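Local coordinates for protein prophage Pfl 6 Cro (Pseudomonas fluorescens, PDB 2PIJ) that probably binds operator DNA through a helix-turn-helix and acts as a Cro-type transcriptional regulator of a prophage, at residues 7-12 with 40-45; 14-19 with 28-33. All blocks are in the same frame, centred on the assembly; numbering follows the deposited sequence.

A small helix-turn-helix protein illustrates how one apolar core can be shared between a sheet and a helix-turn-helix that probably reads DNA. Contact 1 sets the helix holding residues 7-12 against strand 40-44, while contact 2 pairs the two helices of the motif; their centres are about 10 Å apart. Several residues join them. Leu-19, which faces helix 27-35 in contact 2, also presents its CB to CE2 of Tyr-9 at 3.9 Å. Leu-10 CD2 packs on Gln-16 N at 3.6 Å and on Thr-15. Where the chain turns out of the first helix, a probable hydrogen bond links Gly-14 N to Tyr-9 O (3.1 Å). The sulfate belongs to contact 1 alone, bound by Lys-8.

Contact 1: 7-12 with 40-45; sequences SKYLEE and IEITLY. With SO4 (sulfate ion), chain G.
The phenol ring of Tyr-9 receives the strand on one of its faces. The CG2 methyl of Ile-42 lies over that face, 4.1 Å from CD1 of Tyr-9, and the isoleucine side chain crosses the tyrosine at about a right angle. From the same side of the ring plane, but obliquely, Leu-44 brings its CD1 methyl to within 4.0 Å of Tyr-9 CE1. The ring stands off the helix toward the sheet because CG lies opposite the backbone N (chi1 177°). Ile-42 answers in kind, its CG2 branch likewise opposite its own N while CG1 lies beside that N. No hydrogen bond crosses between the two segments; the junction is apolar.

The arrangement is that of the alpha+beta Cro fold, as in lambda Cro: helix 6-12 packs on one face of a three-stranded antiparallel sheet in which 40-44 is the central strand, next to helix 16-23, whose Leu-19 touches Ile-42. Alternation along this strand directs Ile-42 and Leu-44 to the helical side. Ile-4 on the strand before helix 6-12 touches both Tyr-9 and Leu-44, and Val-50 on the third strand backs Ile-42 and Leu-44.

A separate polar cluster lies on another side of the same helix. Lys-8 runs extended as far as CE, then bends at its last torsion (chi4 47°), bringing NZ to Glu-12 one turn on. In this salt bridge Lys-8 NZ lies 2.7 Å from Glu-12 OE1, meeting that oxygen nearly along its C-O axis. The same ammonium donates to a sulfate ion (Lys-8 NZ to sulfate O4, 2.6 Å); the anion probably came from the crystallisation liquor.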
loop_
_atom_site.group_PDB
_atom_site.type_symbol
_atom_site.label_atom_id
_atom_site.label_comp_id
_atom_site.label_asym_id
_atom_site.label_seq_id
_atom_site.Cartn_x
_atom_site.Cartn_y
_atom_site.Cartn_z
ATOM N N SER B 7 12.744 4.339 -5.312
ATOM C CA SER B 7 13.878 4.661 -6.219
ATOM C C SER B 7 14.109 6.140 -6.320
ATOM O O SER B 7 15.228 6.542 -6.188
ATOM C CB SER B 7 13.801 4.008 -7.599
ATOM O OG SER B 7 14.105 2.626 -7.467
ATOM N N LYS B 8 13.052 6.938 -6.413
ATOM C CA LYS B 8 13.212 8.415 -6.376
ATOM C C LYS B 8 13.851 8.857 -5.062
ATOM O O LYS B 8 14.761 9.683 -5.059
ATOM C CB LYS B 8 11.846 9.090 -6.496
ATOM C CG LYS B 8 11.930 10.611 -6.565
ATOM C CD LYS B 8 10.537 11.231 -6.265
ATOM C CE LYS B 8 10.656 12.808 -6.459
ATOM N NZ LYS B 8 11.333 13.134 -7.681
ATOM N N TYR B 9 13.364 8.340 -3.941
ATOM C CA TYR B 9 13.990 8.655 -2.658
ATOM C C TYR B 9 15.515 8.408 -2.702
ATOM O O TYR B 9 16.291 9.279 -2.319
ATOM C CB TYR B 9 13.318 7.936 -1.442
ATOM C CG TYR B 9 14.027 8.208 -0.142
ATOM C CD1 TYR B 9 13.636 9.268 0.653
ATOM C CD2 TYR B 9 15.098 7.389 0.308
ATOM C CE1 TYR B 9 14.277 9.536 1.863
ATOM C CE2 TYR B 9 15.766 7.658 1.499
ATOM C CZ TYR B 9 15.332 8.727 2.273
ATOM O OH TYR B 9 15.946 9.051 3.446
ATOM N N LEU B 10 15.930 7.193 -3.083
ATOM C CA LEU B 10 17.361 6.848 -3.128
ATOM C C LEU B 10 18.176 7.662 -4.164
ATOM O O LEU B 10 19.293 8.082 -3.894
ATOM C CB LEU B 10 17.491 5.344 -3.408
ATOM C CG LEU B 10 17.028 4.436 -2.280
ATOM C CD1 LEU B 10 17.036 3.025 -2.787
ATOM C CD2 LEU B 10 17.900 4.595 -1.002
ATOM N N GLU B 11 17.567 7.914 -5.327
ATOM C CA GLU B 11 18.245 8.544 -6.481
ATOM C C GLU B 11 18.468 10.034 -6.222
ATOM O O GLU B 11 19.400 10.652 -6.742
ATOM C CB GLU B 11 17.457 8.351 -7.799
ATOM C CG GLU B 11 17.392 6.909 -8.248
ATOM C CD GLU B 11 18.722 6.351 -8.787
ATOM O OE1 GLU B 11 19.776 7.027 -8.671
ATOM O OE2 GLU B 11 18.694 5.224 -9.348
ATOM N N GLU B 12 17.590 10.575 -5.384
ATOM C CA GLU B 12 17.439 12.002 -5.240
ATOM C C GLU B 12 17.634 12.552 -3.827
ATOM O O GLU B 12 18.024 13.719 -3.671
ATOM C CB GLU B 12 16.085 12.414 -5.860
ATOM C CG GLU B 12 15.622 13.828 -5.552
ATOM C CD GLU B 12 14.784 14.444 -6.664
ATOM O OE1 GLU B 12 13.895 13.730 -7.205
ATOM O OE2 GLU B 12 15.029 15.641 -6.990
ATOM N N ILE B 40 7.457 0.108 -3.482
ATOM C CA ILE B 40 7.667 0.610 -2.132
ATOM C C ILE B 40 7.561 2.137 -2.116
ATOM O O ILE B 40 8.184 2.836 -2.942
ATOM C CB ILE B 40 9.071 0.120 -1.571
ATOM C CG1 ILE B 40 9.313 -1.432 -1.667
ATOM C CG2 ILE B 40 9.307 0.715 -0.174
ATOM C CD1 ILE B 40 8.519 -2.324 -0.745
ATOM N N GLU B 41 6.756 2.655 -1.166
ATOM C CA GLU B 41 6.515 4.062 -0.987
ATOM C C GLU B 41 7.131 4.491 0.343
ATOM O O GLU B 41 6.971 3.848 1.394
ATOM C CB GLU B 41 5.013 4.351 -1.041
ATOM C CG GLU B 41 4.648 5.846 -0.828
ATOM C CD GLU B 41 3.221 6.025 -0.426
ATOM O OE1 GLU B 41 2.863 5.716 0.745
ATOM O OE2 GLU B 41 2.447 6.518 -1.255
ATOM N N ILE B 42 7.906 5.554 0.285
ATOM C CA ILE B 42 8.509 6.085 1.472
ATOM C C ILE B 42 7.720 7.344 1.959
ATOM O O ILE B 42 7.468 8.275 1.215
ATOM C CB ILE B 42 10.016 6.444 1.222
ATOM C CG1 ILE B 42 10.818 5.203 0.761
ATOM C CG2 ILE B 42 10.604 7.112 2.478
ATOM C CD1 ILE B 42 10.935 4.064 1.774
ATOM N N THR B 43 7.383 7.338 3.238
ATOM C CA THR B 43 6.762 8.486 3.894
ATOM C C THR B 43 7.714 9.186 4.890
ATOM O O THR B 43 8.248 8.557 5.797
ATOM C CB THR B 43 5.451 8.103 4.594
ATOM O OG1 THR B 43 4.589 7.436 3.656
ATOM C CG2 THR B 43 4.721 9.323 5.063
ATOM N N LEU B 44 7.854 10.499 4.708
ATOM C CA LEU B 44 8.739 11.404 5.484
ATOM C C LEU B 44 7.931 12.370 6.346
ATOM O O LEU B 44 7.211 13.194 5.823
ATOM C CB LEU B 44 9.596 12.237 4.545
ATOM C CG LEU B 44 10.618 11.528 3.644
ATOM C CD1 LEU B 44 11.186 10.275 4.267
ATOM C CD2 LEU B 44 9.998 11.208 2.346
ATOM N N TYR B 45 8.029 12.235 7.659
ATOM C CA TYR B 45 7.295 13.116 8.564
ATOM C C TYR B 45 8.135 14.273 9.003
ATOM O O TYR B 45 9.370 14.181 9.019
ATOM C CB TYR B 45 6.806 12.343 9.787
ATOM C CG TYR B 45 5.848 11.249 9.394
ATOM C CD1 TYR B 45 4.489 11.550 9.187
ATOM C CD2 TYR B 45 6.291 9.938 9.179
ATOM C CE1 TYR B 45 3.595 10.590 8.812
ATOM C CE2 TYR B 45 5.382 8.945 8.802
ATOM C CZ TYR B 45 4.041 9.286 8.614
ATOM O OH TYR B 45 3.114 8.316 8.254
HETATM S S SO4 G . 9.829 12.544 -10.640
HETATM O O1 SO4 G . 11.258 12.438 -10.953
HETATM O O2 SO4 G . 9.088 12.861 -11.872
HETATM O O3 SO4 G . 9.375 11.250 -10.118
HETATM O O4 SO4 G . 9.627 13.573 -9.603
#

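Contact 2: 14-19 with 28-33; sequences GTQSAL and SAISQM
The side chains of Gln-16 and Ile-30 run antiparallel, flank to flank, each extending from its own helix. CG of Gln-16 is anti to the carbonyl carbon (chi1 -63°), and the chain then runs extended (chi2 -175°), which lays the amide beside the isoleucine, with Gln-16 OE1 3.9 Å from Ile-30 CG2. On the way, CG of Gln-16 passes the CG2 methyl of Ile-30 at 4.1 Å. At the end of the chain, Gln-16 OE1 lies 3.5 Å from Ser-31 OG. A water donates to Gln-16 OE1 at 3.1 Å and has a weak bond with Ser-31 OG (3.3 Å), adding a water bridge between the two side chains. Deeper in, the longer branch of Ile-30 brings CD1 to 4.3 Å from Leu-19 CD2. Thr-15 is the N-cap of helix 16-23: its OG1 accepts from Ala-18 N at 3.0 Å, in a nearly straight bond (163°).

This pairing is the helix-turn-helix, with helix 27-35 as the probable recognition helix. On helix 6-12, Leu-6 touches both Leu-19 and selenomethionine Met-33. Met-33 also meets Ile-40 on strand 40-44 and Ile-58 of the second subunit.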
loop_
_atom_site.group_PDB
_atom_site.type_symbol
_atom_site.label_atom_id
_atom_site.label_comp_id
_atom_site.label_asym_id
_atom_site.label_seq_id
_atom_site.Cartn_x
_atom_site.Cartn_y
_atom_site.Cartn_z
ATOM N N GLY B 14 18.324 10.278 -0.181
ATOM C CA GLY B 14 19.015 9.680 0.949
ATOM C C GLY B 14 19.688 8.409 0.510
ATOM O O GLY B 14 19.513 7.979 -0.618
ATOM N N THR B 15 20.452 7.776 1.378
ATOM C CA THR B 15 21.200 6.603 0.926
ATOM C C THR B 15 20.504 5.400 1.450
ATOM O O THR B 15 19.638 5.498 2.331
ATOM C CB THR B 15 22.653 6.586 1.449
ATOM O OG1 THR B 15 22.628 6.656 2.886
ATOM C CG2 THR B 15 23.475 7.737 0.860
ATOM N N GLN B 16 20.896 4.257 0.908
ATOM C CA GLN B 16 20.315 3.016 1.364
ATOM C C GLN B 16 20.641 2.800 2.833
ATOM O O GLN B 16 19.772 2.395 3.618
ATOM C CB GLN B 16 20.855 1.873 0.566
ATOM C CG GLN B 16 20.469 2.035 -0.829
ATOM C CD GLN B 16 20.864 0.890 -1.625
ATOM O OE1 GLN B 16 20.533 -0.236 -1.271
ATOM N NE2 GLN B 16 21.596 1.144 -2.744
ATOM N N SER B 17 21.889 3.091 3.178
ATOM C CA SER B 17 22.421 2.964 4.512
ATOM C C SER B 17 21.552 3.779 5.480
ATOM O O SER B 17 21.104 3.267 6.547
ATOM C CB SER B 17 23.881 3.501 4.524
ATOM O OG SER B 17 24.333 3.400 5.816
ATOM N N ALA B 18 21.355 5.056 5.139
ATOM C CA ALA B 18 20.543 5.951 5.976
ATOM C C ALA B 18 19.055 5.536 6.090
ATOM O O ALA B 18 18.428 5.566 7.175
ATOM C CB ALA B 18 20.634 7.333 5.439
ATOM N N LEU B 19 18.440 5.246 4.959
ATOM C CA LEU B 19 17.072 4.746 4.979
ATOM C C LEU B 19 16.917 3.462 5.868
ATOM O O LEU B 19 15.962 3.337 6.661
ATOM C CB LEU B 19 16.615 4.489 3.556
ATOM C CG LEU B 19 15.141 4.062 3.441
ATOM C CD1 LEU B 19 14.171 5.131 4.017
ATOM C CD2 LEU B 19 14.864 3.812 2.033
ATOM N N SER B 28 20.163 -5.040 3.493
ATOM C CA SER B 28 19.991 -5.932 2.332
ATOM C C SER B 28 18.505 -6.137 1.982
ATOM O O SER B 28 18.200 -6.551 0.871
ATOM C CB SER B 28 20.691 -7.263 2.538
ATOM O OG SER B 28 20.183 -7.993 3.618
ATOM N N ALA B 29 17.592 -5.841 2.905
ATOM C CA ALA B 29 16.151 -5.797 2.534
ATOM C C ALA B 29 15.891 -4.668 1.515
ATOM O O ALA B 29 15.131 -4.831 0.557
ATOM C CB ALA B 29 15.263 -5.606 3.768
ATOM N N ILE B 30 16.550 -3.528 1.703
ATOM C CA ILE B 30 16.465 -2.370 0.763
ATOM C C ILE B 30 16.974 -2.720 -0.602
ATOM O O ILE B 30 16.294 -2.441 -1.601
ATOM C CB ILE B 30 17.320 -1.176 1.219
ATOM C CG1 ILE B 30 17.159 -0.975 2.738
ATOM C CG2 ILE B 30 17.004 0.110 0.374
ATOM C CD1 ILE B 30 15.991 -0.228 3.074
ATOM N N SER B 31 18.174 -3.319 -0.616
ATOM C CA SER B 31 18.760 -3.839 -1.818
ATOM C C SER B 31 17.785 -4.766 -2.533
ATOM O O SER B 31 17.515 -4.577 -3.725
ATOM C CB SER B 31 20.049 -4.584 -1.504
ATOM O OG SER B 31 21.104 -3.680 -1.347
ATOM N N GLN B 32 17.242 -5.743 -1.803
ATOM C CA GLN B 32 16.272 -6.673 -2.382
ATOM C C GLN B 32 15.029 -5.967 -2.995
ATOM O O GLN B 32 14.538 -6.378 -4.057
ATOM C CB GLN B 32 15.876 -7.746 -1.363
ATOM C CG GLN B 32 15.097 -8.934 -1.944
ATOM C CD GLN B 32 13.635 -8.575 -2.314
ATOM O OE1 GLN B 32 13.026 -7.710 -1.672
ATOM N NE2 GLN B 32 13.077 -9.242 -3.343
HETATM N N MSE B 33 14.517 -4.927 -2.330
HETATM C CA MSE B 33 13.332 -4.199 -2.826
HETATM C C MSE B 33 13.637 -3.460 -4.133
HETATM O O MSE B 33 12.863 -3.535 -5.088
HETATM C CB MSE B 33 12.798 -3.257 -1.768
HETATM C CG MSE B 33 12.285 -3.999 -0.560
HETATM SE SE MSE B 33 12.101 -2.776 0.945
HETATM C CE MSE B 33 13.529 -1.526 0.421
HETATM O O HOH W 1 23.024 -1.429 0.150
#